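Local coordinates for protein folylpolyglutamate synthase (FolC) (Helicobacter pylori, PDB 6K8C) that probably adds glutamate to dihydropteroate and successive glutamates to reduced folates at the expense of ATP, making dihydrofolate and folylpolyglutamates, at residues L77-P82 with L127-L132; V49-G54 with S151-K156; P28-Q33 with Y121-T126. One frame throughout, in Å; residues are numbered along the deposited sequence.

Interaction 1: L77-P82 with L127-L132; sequences LHFTSP and LLAVML
Phe79 turns a face of its phenyl ring to the methyl group of Ala129, which lies over that face, displaced toward the CG–CD1 side. The CB of Ala129 is 4.0 Å from the centroid of the Phe79 ring and 28° off the ring normal, a CH-pi contact. On the side to which it leans, CD1 of Phe79 approaches CB of Ala129 to 3.6 Å. The ring reaches this place because CG of Phe79 stands anti to the backbone N (chi1 174°), which carries it out from the strand toward the helix. Alanine suits the helical position: its single methyl lets the helix come down onto the aromatic ring, with 6.4 Å between the CA atoms of Phe79 and Ala129.

Two residues back along the strand, on the same side, Leu77 repeats the theme with a branched side chain. Its two methyls divide the work. CD2 of Leu77 faces CB of Ala129 at 4.2 Å, while CD1 of Leu77 presses on CB of Leu132 at 3.4 Å, a carbon pair closer than usual van der Waals contact. Thus Ala129 meets both strand residues, and Leu132, nearly one helical turn later, lengthens the contact beside Leu77 alone. The interaction is wholly apolar, as befits the interior of a layered fold.

The strand segment and the helix run almost exactly antiparallel, at 175°, with their axes 9.2 Å apart at closest approach. Strand 76-79 lies in the large mixed sheet between strands 91-93 and 138-142, and its backbone is bonded to both. Helix 121-132 covers one face of that sheet; away from the strand its Leu128 and Met131 meet helix 100-110, and Leu127 and Val130 meet helix 28-41.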
ATOM      1  N   LEU A  77       2.076  -0.254 -14.947  1.00 26.19           N
ATOM      2  CA  LEU A  77       2.445  -1.147 -13.860  1.00 24.16           C
ATOM      3  C   LEU A  77       2.387  -0.384 -12.546  1.00 23.03           C
ATOM      4  O   LEU A  77       2.980   0.693 -12.424  1.00 26.20           O
ATOM      5  CB  LEU A  77       3.844  -1.733 -14.053  1.00 24.29           C
ATOM      6  CG  LEU A  77       4.142  -2.843 -13.038  1.00 27.38           C
ATOM      7  CD1 LEU A  77       4.935  -3.945 -13.711  1.00 26.79           C
ATOM      8  CD2 LEU A  77       4.883  -2.329 -11.807  1.00 27.49           C
ATOM      9  N   HIS A  78       1.694  -0.956 -11.566  1.00 24.77           N
ATOM     10  CA  HIS A  78       1.596  -0.389 -10.230  1.00 26.76           C
ATOM     11  C   HIS A  78       2.403  -1.260  -9.277  1.00 22.26           C
ATOM     12  O   HIS A  78       2.065  -2.429  -9.060  1.00 24.10           O
ATOM     13  CB  HIS A  78       0.141  -0.295  -9.773  1.00 22.65           C
ATOM     14  CG  HIS A  78      -0.034   0.396  -8.459  1.00 24.20           C
ATOM     15  ND1 HIS A  78      -1.149   0.222  -7.666  1.00 23.70           N
ATOM     16  CD2 HIS A  78       0.761   1.273  -7.803  1.00 22.50           C
ATOM     17  CE1 HIS A  78      -1.036   0.968  -6.582  1.00 21.84           C
ATOM     18  NE2 HIS A  78       0.113   1.616  -6.639  1.00 24.10           N
ATOM     19  N   PHE A  79       3.458  -0.686  -8.715  1.00 23.25           N
ATOM     20  CA  PHE A  79       4.384  -1.381  -7.830  1.00 22.83           C
ATOM     21  C   PHE A  79       4.083  -0.970  -6.394  1.00 22.86           C
ATOM     22  O   PHE A  79       4.188   0.210  -6.060  1.00 24.41           O
ATOM     23  CB  PHE A  79       5.819  -1.018  -8.209  1.00 24.69           C
ATOM     24  CG  PHE A  79       6.867  -1.560  -7.278  1.00 25.25           C
ATOM     25  CD1 PHE A  79       7.026  -2.923  -7.107  1.00 27.90           C
ATOM     26  CD2 PHE A  79       7.718  -0.695  -6.604  1.00 30.10           C
ATOM     27  CE1 PHE A  79       8.007  -3.415  -6.268  1.00 26.59           C
ATOM     28  CE2 PHE A  79       8.701  -1.181  -5.763  1.00 31.45           C
ATOM     29  CZ  PHE A  79       8.846  -2.540  -5.597  1.00 26.14           C
ATOM     30  N   THR A  80       3.710  -1.934  -5.549  1.00 23.48           N
ATOM     31  CA  THR A  80       3.328  -1.650  -4.169  1.00 26.90           C
ATOM     32  C   THR A  80       4.115  -2.538  -3.214  1.00 33.52           C
ATOM     33  O   THR A  80       4.798  -3.476  -3.623  1.00 26.42           O
ATOM     34  CB  THR A  80       1.828  -1.864  -3.942  1.00 27.80           C
ATOM     35  OG1 THR A  80       1.500  -3.237  -4.197  1.00 27.44           O
ATOM     36  CG2 THR A  80       1.022  -0.973  -4.866  1.00 25.15           C
ATOM     37  N   SER A  81       4.011  -2.237  -1.921  1.00 27.27           N
ATOM     38  CA  SER A  81       4.650  -3.064  -0.906  1.00 27.87           C
ATOM     39  C   SER A  81       3.949  -2.822   0.422  1.00 33.38           C
ATOM     40  O   SER A  81       3.384  -1.743   0.625  1.00 30.52           O
ATOM     41  CB  SER A  81       6.149  -2.746  -0.792  1.00 31.56           C
ATOM     42  OG  SER A  81       6.354  -1.475  -0.210  1.00 39.81           O
ATOM     43  N   PRO A  82       3.925  -3.819   1.329  1.00 33.85           N
ATOM     44  CA  PRO A  82       4.422  -5.171   1.068  1.00 37.07           C
ATOM     45  C   PRO A  82       3.329  -5.989   0.404  1.00 37.20           C
ATOM     46  O   PRO A  82       2.590  -5.445  -0.406  1.00 40.13           O
ATOM     47  CB  PRO A  82       4.753  -5.696   2.465  1.00 33.71           C
ATOM     48  CG  PRO A  82       3.715  -5.050   3.337  1.00 32.12           C
ATOM     49  CD  PRO A  82       3.375  -3.701   2.694  1.00 39.33           C
ATOM     50  N   LEU A 127      13.861  -3.651  -9.078  1.00 29.13           N
ATOM     51  CA  LEU A 127      14.356  -4.002 -10.406  1.00 27.25           C
ATOM     52  C   LEU A 127      13.363  -4.883 -11.148  1.00 25.00           C
ATOM     53  O   LEU A 127      13.185  -4.739 -12.363  1.00 28.82           O
ATOM     54  CB  LEU A 127      15.716  -4.708 -10.315  1.00 26.51           C
ATOM     55  CG  LEU A 127      16.910  -3.894  -9.812  1.00 30.76           C
ATOM     56  CD1 LEU A 127      18.188  -4.726  -9.954  1.00 34.07           C
ATOM     57  CD2 LEU A 127      17.046  -2.569 -10.552  1.00 28.96           C
ATOM     58  N   LEU A 128      12.718  -5.814 -10.438  1.00 22.89           N
ATOM     59  CA  LEU A 128      11.700  -6.640 -11.070  1.00 24.78           C
ATOM     60  C   LEU A 128      10.562  -5.781 -11.616  1.00 26.70           C
ATOM     61  O   LEU A 128      10.051  -6.037 -12.715  1.00 28.07           O
ATOM     62  CB  LEU A 128      11.167  -7.673 -10.076  1.00 24.98           C
ATOM     63  CG  LEU A 128      12.066  -8.867  -9.746  1.00 25.10           C
ATOM     64  CD1 LEU A 128      11.485  -9.652  -8.582  1.00 28.15           C
ATOM     65  CD2 LEU A 128      12.254  -9.755 -10.968  1.00 27.57           C
ATOM     66  N   ALA A 129      10.156  -4.755 -10.866  1.00 25.65           N
ATOM     67  CA  ALA A 129       9.108  -3.859 -11.347  1.00 24.49           C
ATOM     68  C   ALA A 129       9.532  -3.152 -12.628  1.00 27.06           C
ATOM     69  O   ALA A 129       8.752  -3.058 -13.583  1.00 26.08           O
ATOM     70  CB  ALA A 129       8.742  -2.841 -10.262  1.00 24.21           C
ATOM     71  N   VAL A 130      10.768  -2.646 -12.669  1.00 24.09           N
ATOM     72  CA  VAL A 130      11.246  -1.957 -13.866  1.00 23.89           C
ATOM     73  C   VAL A 130      11.315  -2.919 -15.043  1.00 32.06           C
ATOM     74  O   VAL A 130      10.966  -2.559 -16.175  1.00 31.00           O
ATOM     75  CB  VAL A 130      12.609  -1.295 -13.600  1.00 30.70           C
ATOM     76  CG1 VAL A 130      13.108  -0.571 -14.861  1.00 34.58           C
ATOM     77  CG2 VAL A 130      12.518  -0.346 -12.423  1.00 32.95           C
ATOM     78  N   MET A 131      11.767  -4.155 -14.802  1.00 27.74           N
ATOM     79  CA  MET A 131      11.810  -5.149 -15.872  1.00 28.68           C
ATOM     80  C   MET A 131      10.411  -5.435 -16.402  1.00 41.56           C
ATOM     81  O   MET A 131      10.188  -5.494 -17.619  1.00 32.64           O
ATOM     82  CB  MET A 131      12.464  -6.441 -15.370  1.00 33.16           C
ATOM     83  CG  MET A 131      13.982  -6.411 -15.343  1.00 42.98           C
ATOM     84  SD  MET A 131      14.725  -6.356 -16.992  1.00 38.90           S
ATOM     85  CE  MET A 131      14.184  -7.928 -17.655  1.00 38.62           C
ATOM     86  N   LEU A 132       9.450  -5.609 -15.494  1.00 29.30           N
ATOM     87  CA  LEU A 132       8.083  -5.906 -15.896  1.00 33.64           C
ATOM     88  C   LEU A 132       7.422  -4.743 -16.621  1.00 30.96           C
ATOM     89  O   LEU A 132       6.492  -4.974 -17.400  1.00 29.43           O
ATOM     90  CB  LEU A 132       7.253  -6.286 -14.675  1.00 31.62           C
ATOM     91  CG  LEU A 132       7.618  -7.611 -14.016  1.00 34.89           C
ATOM     92  CD1 LEU A 132       6.883  -7.760 -12.695  1.00 28.84           C
ATOM     93  CD2 LEU A 132       7.300  -8.766 -14.946  1.00 33.08           C
TER

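Interaction 2: V49-G54 with S151-K156; sequences VIHVVG and STNALK
The hydroxyl OG1 of Thr152 is held by two polar groups: NE2 of His51 donates a hydrogen bond to it, and Asp150 hydrogen-bonds to it from just before the segment. The bond from NE2 of His51 to OG1 of Thr152 measures 2.7 Å and is moderately bent, with an angle of 148° at the hydrogen. The hydroxyl lies 20° out of the imidazole plane. Thr152 presents it by setting OG1 between its backbone N and carbonyl carbon.

Both faces of the imidazole are covered. CG2 of Val53 sits over the centre of one, 3.6 Å above the plane, and the carbonyl O of Thr152 lies off-centre over the other. At the edge, OD1 of Asn153 approaches CE1 of His51 to 3.3 Å, its amide turned 79° from the ring. This oxygen is buried and has no hydrogen-bond partner in the model. Histidine suits a place that needs both a flat body and a donor at its tip.

Farther back on the strand, the compact, branched Val49 packs against the main chain of the other segment, its CB 3.3 Å from the carbonyl O of Lys156.

The short 3-10 turn belongs to the connection between strands 138-142 and 159-162, the two strands that flank strand 48-53 in the sheet. Strand 48-53 itself runs into Gly54, whose carbonyl O is hydrogen-bonded to Lys58 NZ; this is the start of the glycine-rich P-loop of the Mur ligase middle domain, which probably binds the phosphates of ATP.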
ATOM      1  N   VAL A  49       7.211   7.905 -14.972  1.00 25.09           N
ATOM      2  CA  VAL A  49       7.253   7.321 -13.637  1.00 30.57           C
ATOM      3  C   VAL A  49       6.543   8.252 -12.671  1.00 27.00           C
ATOM      4  O   VAL A  49       6.887   9.434 -12.577  1.00 23.42           O
ATOM      5  CB  VAL A  49       8.701   7.072 -13.182  1.00 34.69           C
ATOM      6  CG1 VAL A  49       8.750   6.779 -11.676  1.00 34.75           C
ATOM      7  CG2 VAL A  49       9.314   5.937 -13.982  1.00 31.95           C
ATOM      8  N   ILE A  50       5.578   7.714 -11.931  1.00 24.13           N
ATOM      9  CA  ILE A  50       4.866   8.460 -10.899  1.00 24.75           C
ATOM     10  C   ILE A  50       5.284   7.904  -9.543  1.00 21.63           C
ATOM     11  O   ILE A  50       5.055   6.726  -9.251  1.00 26.09           O
ATOM     12  CB  ILE A  50       3.346   8.376 -11.087  1.00 29.21           C
ATOM     13  CG1 ILE A  50       2.956   8.974 -12.442  1.00 31.42           C
ATOM     14  CG2 ILE A  50       2.645   9.128  -9.967  1.00 29.51           C
ATOM     15  CD1 ILE A  50       2.600   7.955 -13.478  1.00 32.51           C
ATOM     16  N   HIS A  51       5.890   8.748  -8.718  1.00 23.91           N
ATOM     17  CA  HIS A  51       6.414   8.335  -7.418  1.00 31.39           C
ATOM     18  C   HIS A  51       5.365   8.632  -6.350  1.00 25.61           C
ATOM     19  O   HIS A  51       5.060   9.796  -6.083  1.00 29.74           O
ATOM     20  CB  HIS A  51       7.719   9.074  -7.125  1.00 26.49           C
ATOM     21  CG  HIS A  51       8.587   8.411  -6.102  1.00 38.65           C
ATOM     22  ND1 HIS A  51       9.572   9.092  -5.415  1.00 38.35           N
ATOM     23  CD2 HIS A  51       8.634   7.133  -5.656  1.00 39.30           C
ATOM     24  CE1 HIS A  51      10.184   8.262  -4.587  1.00 38.50           C
ATOM     25  NE2 HIS A  51       9.634   7.068  -4.713  1.00 42.26           N
ATOM     26  N   VAL A  52       4.830   7.586  -5.726  1.00 26.70           N
ATOM     27  CA  VAL A  52       3.830   7.725  -4.671  1.00 26.59           C
ATOM     28  C   VAL A  52       4.541   7.645  -3.323  1.00 28.92           C
ATOM     29  O   VAL A  52       5.136   6.614  -2.986  1.00 26.50           O
ATOM     30  CB  VAL A  52       2.734   6.651  -4.793  1.00 23.95           C
ATOM     31  CG1 VAL A  52       1.686   6.839  -3.708  1.00 24.87           C
ATOM     32  CG2 VAL A  52       2.078   6.719  -6.169  1.00 25.80           C
ATOM     33  N   VAL A  53       4.480   8.734  -2.557  1.00 26.78           N
ATOM     34  CA  VAL A  53       5.208   8.887  -1.302  1.00 26.41           C
ATOM     35  C   VAL A  53       4.232   9.364  -0.235  1.00 28.61           C
ATOM     36  O   VAL A  53       3.402  10.240  -0.494  1.00 27.41           O
ATOM     37  CB  VAL A  53       6.376   9.887  -1.454  1.00 24.85           C
ATOM     38  CG1 VAL A  53       7.037  10.165  -0.113  1.00 28.58           C
ATOM     39  CG2 VAL A  53       7.406   9.365  -2.453  1.00 33.57           C
ATOM     40  N   GLY A  54       4.328   8.798   0.958  1.00 28.37           N
ATOM     41  CA  GLY A  54       3.479   9.230   2.050  1.00 30.88           C
ATOM     42  C   GLY A  54       3.355   8.147   3.103  1.00 36.04           C
ATOM     43  O   GLY A  54       4.043   7.131   3.064  1.00 32.28           O
ATOM     44  N   SER A 151      14.970   2.994  -2.479  1.00 40.30           N
ATOM     45  CA  SER A 151      15.422   2.520  -3.782  1.00 39.70           C
ATOM     46  C   SER A 151      14.625   3.149  -4.919  1.00 43.92           C
ATOM     47  O   SER A 151      15.187   3.421  -5.986  1.00 36.08           O
ATOM     48  CB  SER A 151      15.337   0.995  -3.845  1.00 36.23           C
ATOM     49  OG  SER A 151      13.996   0.556  -3.924  1.00 36.22           O
ATOM     50  N   THR A 152      13.327   3.403  -4.713  1.00 35.81           N
ATOM     51  CA  THR A 152      12.523   3.995  -5.778  1.00 40.48           C
ATOM     52  C   THR A 152      12.954   5.419  -6.100  1.00 31.95           C
ATOM     53  O   THR A 152      12.596   5.936  -7.164  1.00 39.63           O
ATOM     54  CB  THR A 152      11.036   3.976  -5.415  1.00 34.95           C
ATOM     55  OG1 THR A 152      10.830   4.686  -4.184  1.00 30.51           O
ATOM     56  CG2 THR A 152      10.540   2.551  -5.269  1.00 33.57           C
ATOM     57  N   ASN A 153      13.726   6.055  -5.216  1.00 32.24           N
ATOM     58  CA  ASN A 153      14.232   7.400  -5.479  1.00 42.16           C
ATOM     59  C   ASN A 153      15.226   7.449  -6.630  1.00 44.43           C
ATOM     60  O   ASN A 153      15.474   8.535  -7.167  1.00 37.85           O
ATOM     61  CB  ASN A 153      14.899   7.967  -4.225  1.00 43.00           C
ATOM     62  CG  ASN A 153      13.934   8.725  -3.354  1.00 56.85           C
ATOM     63  OD1 ASN A 153      13.138   9.521  -3.850  1.00 60.92           O
ATOM     64  ND2 ASN A 153      13.992   8.480  -2.047  1.00 48.47           N
ATOM     65  N   ALA A 154      15.813   6.313  -7.012  1.00 37.67           N
ATOM     66  CA  ALA A 154      16.859   6.311  -8.026  1.00 38.69           C
ATOM     67  C   ALA A 154      16.313   6.442  -9.441  1.00 40.72           C
ATOM     68  O   ALA A 154      17.072   6.787 -10.352  1.00 34.70           O
ATOM     69  CB  ALA A 154      17.696   5.032  -7.918  1.00 37.81           C
ATOM     70  N   LEU A 155      15.031   6.172  -9.647  1.00 36.93           N
ATOM     71  CA  LEU A 155      14.446   6.272 -10.975  1.00 40.29           C
ATOM     72  C   LEU A 155      14.073   7.719 -11.271  1.00 33.56           C
ATOM     73  O   LEU A 155      13.636   8.459 -10.385  1.00 32.87           O
ATOM     74  CB  LEU A 155      13.217   5.367 -11.080  1.00 34.73           C
ATOM     75  CG  LEU A 155      13.445   3.870 -11.304  1.00 46.09           C
ATOM     76  CD1 LEU A 155      13.975   3.197 -10.048  1.00 38.86           C
ATOM     77  CD2 LEU A 155      12.152   3.212 -11.747  1.00 46.99           C
ATOM     78  N   LYS A 156      14.274   8.137 -12.517  1.00 41.76           N
ATOM     79  CA  LYS A 156      13.846   9.474 -12.906  1.00 41.35           C
ATOM     80  C   LYS A 156      12.326   9.547 -12.856  1.00 37.75           C
ATOM     81  O   LYS A 156      11.629   8.611 -13.255  1.00 46.21           O
ATOM     82  CB  LYS A 156      14.361   9.827 -14.302  1.00 56.58           C
ATOM     83  CG  LYS A 156      15.777  10.394 -14.309  1.00 67.63           C
ATOM     84  CD  LYS A 156      16.301  10.583 -15.725  1.00 76.71           C
ATOM     85  CE  LYS A 156      17.823  10.603 -15.752  1.00 81.19           C
ATOM     86  NZ  LYS A 156      18.351  10.652 -17.145  1.00 79.94           N
TER

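Interaction 3: P28-Q33 with Y121-T126; sequences PSRFIQ and YFEYAT
Arg30 and Glu123 form a salt bridge between the two helices, with both carboxylate oxygens engaged. NE of Arg30 gives a nearly straight hydrogen bond, 3.1 Å long and 165° at the hydrogen, to OE1 of Glu123; the oxygen lies in the guanidinium plane and receives it on its syn lone pair. A second bond, from NH2 of Arg30 to OE2 of Glu123, is short at 2.9 Å but weak in its angle, consistent with the guanidinium and carboxylate planes being 49° apart. The long arginine chain, bent at chi3, turns its head toward the acid.

Glu123 is buried, and other groups also surround its carboxylate. OE1 accepts a bond from the backbone N of Ser120, while a water lies 2.7 Å from OE2 of Glu123 and accepts the N-H of Phe31. The donors of Arg30 and Ser120 would be expected to favour the ionised form.

The aliphatic part of Glu123 serves the apolar layer. Its CG lies 3.5 Å from CD1 of Phe31, and its side chain runs past the phenylalanine in the opposite direction. Glutamate thus supplies methylenes to the ring and charge to the arginine. Nearly one turn farther along, CG2 of Thr126 meets CZ of Phe31 at 3.9 Å, while its hydroxyl bonds to Ser151 beyond the pair. Phe31, large and flat, reaches between two helices whose axes come within 11.4 Å.

The segments run in nearly the same direction, at 23°. Helix 121-132 covers the sheet, and helix 28-41 packs alongside it and against the 151-156 turn, a helical layer characteristic of alpha/beta folds such as this P-loop NTPase-like domain.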
ATOM      1  N   PRO A  28      23.015   3.963   0.943  1.00 63.75           N
ATOM      2  CA  PRO A  28      22.336   4.663  -0.161  1.00 59.47           C
ATOM      3  C   PRO A  28      23.073   4.578  -1.485  1.00 60.49           C
ATOM      4  O   PRO A  28      22.441   4.419  -2.537  1.00 58.93           O
ATOM      5  CB  PRO A  28      22.262   6.108   0.348  1.00 69.81           C
ATOM      6  CG  PRO A  28      22.259   5.980   1.835  1.00 67.69           C
ATOM      7  CD  PRO A  28      23.110   4.788   2.160  1.00 60.56           C
ATOM      8  N   SER A  29      24.404   4.668  -1.461  1.00 64.90           N
ATOM      9  CA  SER A  29      25.170   4.580  -2.697  1.00 60.63           C
ATOM     10  C   SER A  29      25.017   3.227  -3.377  1.00 59.22           C
ATOM     11  O   SER A  29      25.292   3.119  -4.578  1.00 50.92           O
ATOM     12  CB  SER A  29      26.650   4.865  -2.422  1.00 62.97           C
ATOM     13  OG  SER A  29      27.247   3.826  -1.664  1.00 58.37           O
ATOM     14  N   ARG A  30      24.574   2.198  -2.648  1.00 52.86           N
ATOM     15  CA  ARG A  30      24.491   0.863  -3.232  1.00 50.90           C
ATOM     16  C   ARG A  30      23.486   0.826  -4.376  1.00 34.39           C
ATOM     17  O   ARG A  30      23.829   0.466  -5.508  1.00 42.78           O
ATOM     18  CB  ARG A  30      24.133  -0.176  -2.166  1.00 47.57           C
ATOM     19  CG  ARG A  30      24.163  -1.604  -2.704  1.00 42.75           C
ATOM     20  CD  ARG A  30      23.840  -2.653  -1.643  1.00 43.13           C
ATOM     21  NE  ARG A  30      22.492  -2.501  -1.098  1.00 36.32           N
ATOM     22  CZ  ARG A  30      22.236  -2.151   0.155  1.00 49.44           C
ATOM     23  NH1 ARG A  30      23.241  -1.920   0.994  1.00 40.31           N
ATOM     24  NH2 ARG A  30      20.981  -2.032   0.572  1.00 45.34           N
ATOM     25  N   PHE A  31      22.228   1.191  -4.106  1.00 43.90           N
ATOM     26  CA  PHE A  31      21.235   1.022  -5.159  1.00 39.42           C
ATOM     27  C   PHE A  31      21.442   2.005  -6.302  1.00 30.88           C
ATOM     28  O   PHE A  31      21.159   1.668  -7.457  1.00 33.71           O
ATOM     29  CB  PHE A  31      19.809   1.150  -4.632  1.00 36.78           C
ATOM     30  CG  PHE A  31      18.788   0.712  -5.637  1.00 29.83           C
ATOM     31  CD1 PHE A  31      18.673  -0.622  -5.972  1.00 27.72           C
ATOM     32  CD2 PHE A  31      17.994   1.636  -6.298  1.00 38.53           C
ATOM     33  CE1 PHE A  31      17.759  -1.045  -6.913  1.00 30.73           C
ATOM     34  CE2 PHE A  31      17.078   1.222  -7.246  1.00 26.67           C
ATOM     35  CZ  PHE A  31      16.958  -0.123  -7.553  1.00 30.64           C
ATOM     36  N   ILE A  32      21.921   3.217  -6.009  1.00 36.21           N
ATOM     37  CA  ILE A  32      22.282   4.137  -7.087  1.00 39.23           C
ATOM     38  C   ILE A  32      23.257   3.460  -8.038  1.00 38.05           C
ATOM     39  O   ILE A  32      23.127   3.553  -9.267  1.00 39.16           O
ATOM     40  CB  ILE A  32      22.860   5.443  -6.512  1.00 41.07           C
ATOM     41  CG1 ILE A  32      21.774   6.238  -5.789  1.00 42.34           C
ATOM     42  CG2 ILE A  32      23.479   6.289  -7.623  1.00 45.79           C
ATOM     43  CD1 ILE A  32      22.315   7.203  -4.755  1.00 48.29           C
ATOM     44  N   GLN A  33      24.229   2.733  -7.483  1.00 43.96           N
ATOM     45  CA  GLN A  33      25.168   1.987  -8.312  1.00 34.69           C
ATOM     46  C   GLN A  33      24.498   0.780  -8.958  1.00 34.13           C
ATOM     47  O   GLN A  33      24.732   0.495 -10.139  1.00 35.11           O
ATOM     48  CB  GLN A  33      26.368   1.559  -7.466  1.00 47.39           C
ATOM     49  CG  GLN A  33      27.461   0.848  -8.229  1.00 49.30           C
ATOM     50  CD  GLN A  33      28.537   0.300  -7.309  1.00 51.50           C
ATOM     51  OE1 GLN A  33      28.522   0.541  -6.101  1.00 47.51           O
ATOM     52  NE2 GLN A  33      29.477  -0.446  -7.877  1.00 53.30           N
ATOM     53  N   TYR A 121      16.353  -7.227  -0.504  1.00 24.61           N
ATOM     54  CA  TYR A 121      15.053  -7.765  -0.894  1.00 32.18           C
ATOM     55  C   TYR A 121      14.222  -6.725  -1.646  1.00 27.61           C
ATOM     56  O   TYR A 121      13.763  -6.966  -2.770  1.00 26.00           O
ATOM     57  CB  TYR A 121      14.323  -8.257   0.358  1.00 29.39           C
ATOM     58  CG  TYR A 121      12.950  -8.851   0.138  1.00 30.26           C
ATOM     59  CD1 TYR A 121      11.819  -8.045   0.116  1.00 34.39           C
ATOM     60  CD2 TYR A 121      12.782 -10.223  -0.009  1.00 27.39           C
ATOM     61  CE1 TYR A 121      10.564  -8.585  -0.067  1.00 35.15           C
ATOM     62  CE2 TYR A 121      11.528 -10.773  -0.189  1.00 36.36           C
ATOM     63  CZ  TYR A 121      10.421  -9.948  -0.216  1.00 35.48           C
ATOM     64  OH  TYR A 121       9.166 -10.485  -0.388  1.00 35.95           O
ATOM     65  N   PHE A 122      14.038  -5.551  -1.047  1.00 24.42           N
ATOM     66  CA  PHE A 122      13.201  -4.536  -1.677  1.00 27.82           C
ATOM     67  C   PHE A 122      13.865  -3.948  -2.915  1.00 28.70           C
ATOM     68  O   PHE A 122      13.172  -3.604  -3.878  1.00 23.00           O
ATOM     69  CB  PHE A 122      12.862  -3.426  -0.682  1.00 26.68           C
ATOM     70  CG  PHE A 122      11.934  -2.378  -1.244  1.00 30.23           C
ATOM     71  CD1 PHE A 122      10.604  -2.677  -1.492  1.00 33.10           C
ATOM     72  CD2 PHE A 122      12.399  -1.107  -1.552  1.00 29.00           C
ATOM     73  CE1 PHE A 122       9.745  -1.719  -2.020  1.00 38.48           C
ATOM     74  CE2 PHE A 122      11.548  -0.148  -2.080  1.00 40.35           C
ATOM     75  CZ  PHE A 122      10.221  -0.454  -2.314  1.00 31.66           C
ATOM     76  N   GLU A 123      15.198  -3.833  -2.915  1.00 29.15           N
ATOM     77  CA  GLU A 123      15.895  -3.357  -4.107  1.00 28.87           C
ATOM     78  C   GLU A 123      15.689  -4.303  -5.284  1.00 28.16           C
ATOM     79  O   GLU A 123      15.534  -3.856  -6.428  1.00 25.96           O
ATOM     80  CB  GLU A 123      17.387  -3.166  -3.805  1.00 24.28           C
ATOM     81  CG  GLU A 123      17.649  -1.954  -2.898  1.00 27.48           C
ATOM     82  CD  GLU A 123      19.046  -1.930  -2.316  1.00 34.29           C
ATOM     83  OE1 GLU A 123      19.815  -2.892  -2.534  1.00 35.52           O
ATOM     84  OE2 GLU A 123      19.377  -0.938  -1.638  1.00 34.84           O
ATOM     85  N   TYR A 124      15.673  -5.616  -5.027  1.00 27.95           N
ATOM     86  CA  TYR A 124      15.425  -6.571  -6.105  1.00 30.42           C
ATOM     87  C   TYR A 124      13.988  -6.481  -6.610  1.00 32.88           C
ATOM     88  O   TYR A 124      13.742  -6.585  -7.819  1.00 25.62           O
ATOM     89  CB  TYR A 124      15.734  -7.993  -5.641  1.00 24.45           C
ATOM     90  CG  TYR A 124      15.867  -8.964  -6.788  1.00 28.85           C
ATOM     91  CD1 TYR A 124      16.854  -8.792  -7.755  1.00 32.38           C
ATOM     92  CD2 TYR A 124      15.000 -10.038  -6.920  1.00 25.05           C
ATOM     93  CE1 TYR A 124      16.978  -9.672  -8.812  1.00 33.10           C
ATOM     94  CE2 TYR A 124      15.119 -10.923  -7.973  1.00 29.93           C
ATOM     95  CZ  TYR A 124      16.108 -10.733  -8.915  1.00 33.97           C
ATOM     96  OH  TYR A 124      16.222 -11.608  -9.962  1.00 30.39           O
ATOM     97  N   ALA A 125      13.025  -6.312  -5.696  1.00 27.90           N
ATOM     98  CA  ALA A 125      11.640  -6.100  -6.111  1.00 26.50           C
ATOM     99  C   ALA A 125      11.524  -4.884  -7.021  1.00 23.91           C
ATOM    100  O   ALA A 125      10.778  -4.905  -8.009  1.00 24.73           O
ATOM    101  CB  ALA A 125      10.741  -5.937  -4.881  1.00 25.77           C
ATOM    102  N   THR A 126      12.270  -3.819  -6.709  1.00 25.40           N
ATOM    103  CA  THR A 126      12.255  -2.619  -7.541  1.00 24.95           C
ATOM    104  C   THR A 126      12.750  -2.916  -8.953  1.00 29.76           C
ATOM    105  O   THR A 126      12.139  -2.485  -9.937  1.00 25.62           O
ATOM    106  CB  THR A 126      13.101  -1.519  -6.887  1.00 28.41           C
ATOM    107  OG1 THR A 126      12.565  -1.208  -5.593  1.00 31.75           O
ATOM    108  CG2 THR A 126      13.104  -0.250  -7.736  1.00 26.80           C
TER
HETATM  109  O   HOH W   1      21.029   1.161  -1.486  1.00 51.23           O

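How the interactions relate
From the N terminus, helix 28-41 comes first and leads into strand 48-53; strand 76-79, helix 121-132 and the turn at 151-156 follow. Interaction 3 closes the loop from 28-33 to 121-126, and interaction 2 closes that from 49-54 to 151-156, so these two cross. Interaction 1, joining 77-82 to 127-132, is nested inside interaction 2 and crosses interaction 3. Interactions 1 and 3 share helix 121-132, whereas 1 and 2 reach the same sheet. Phe79 also packs on Phe122, Val130 on Leu155, and Ser151 probably hydrogen-bonds to Thr126. Together they tie two helices and a connecting turn to one sheet.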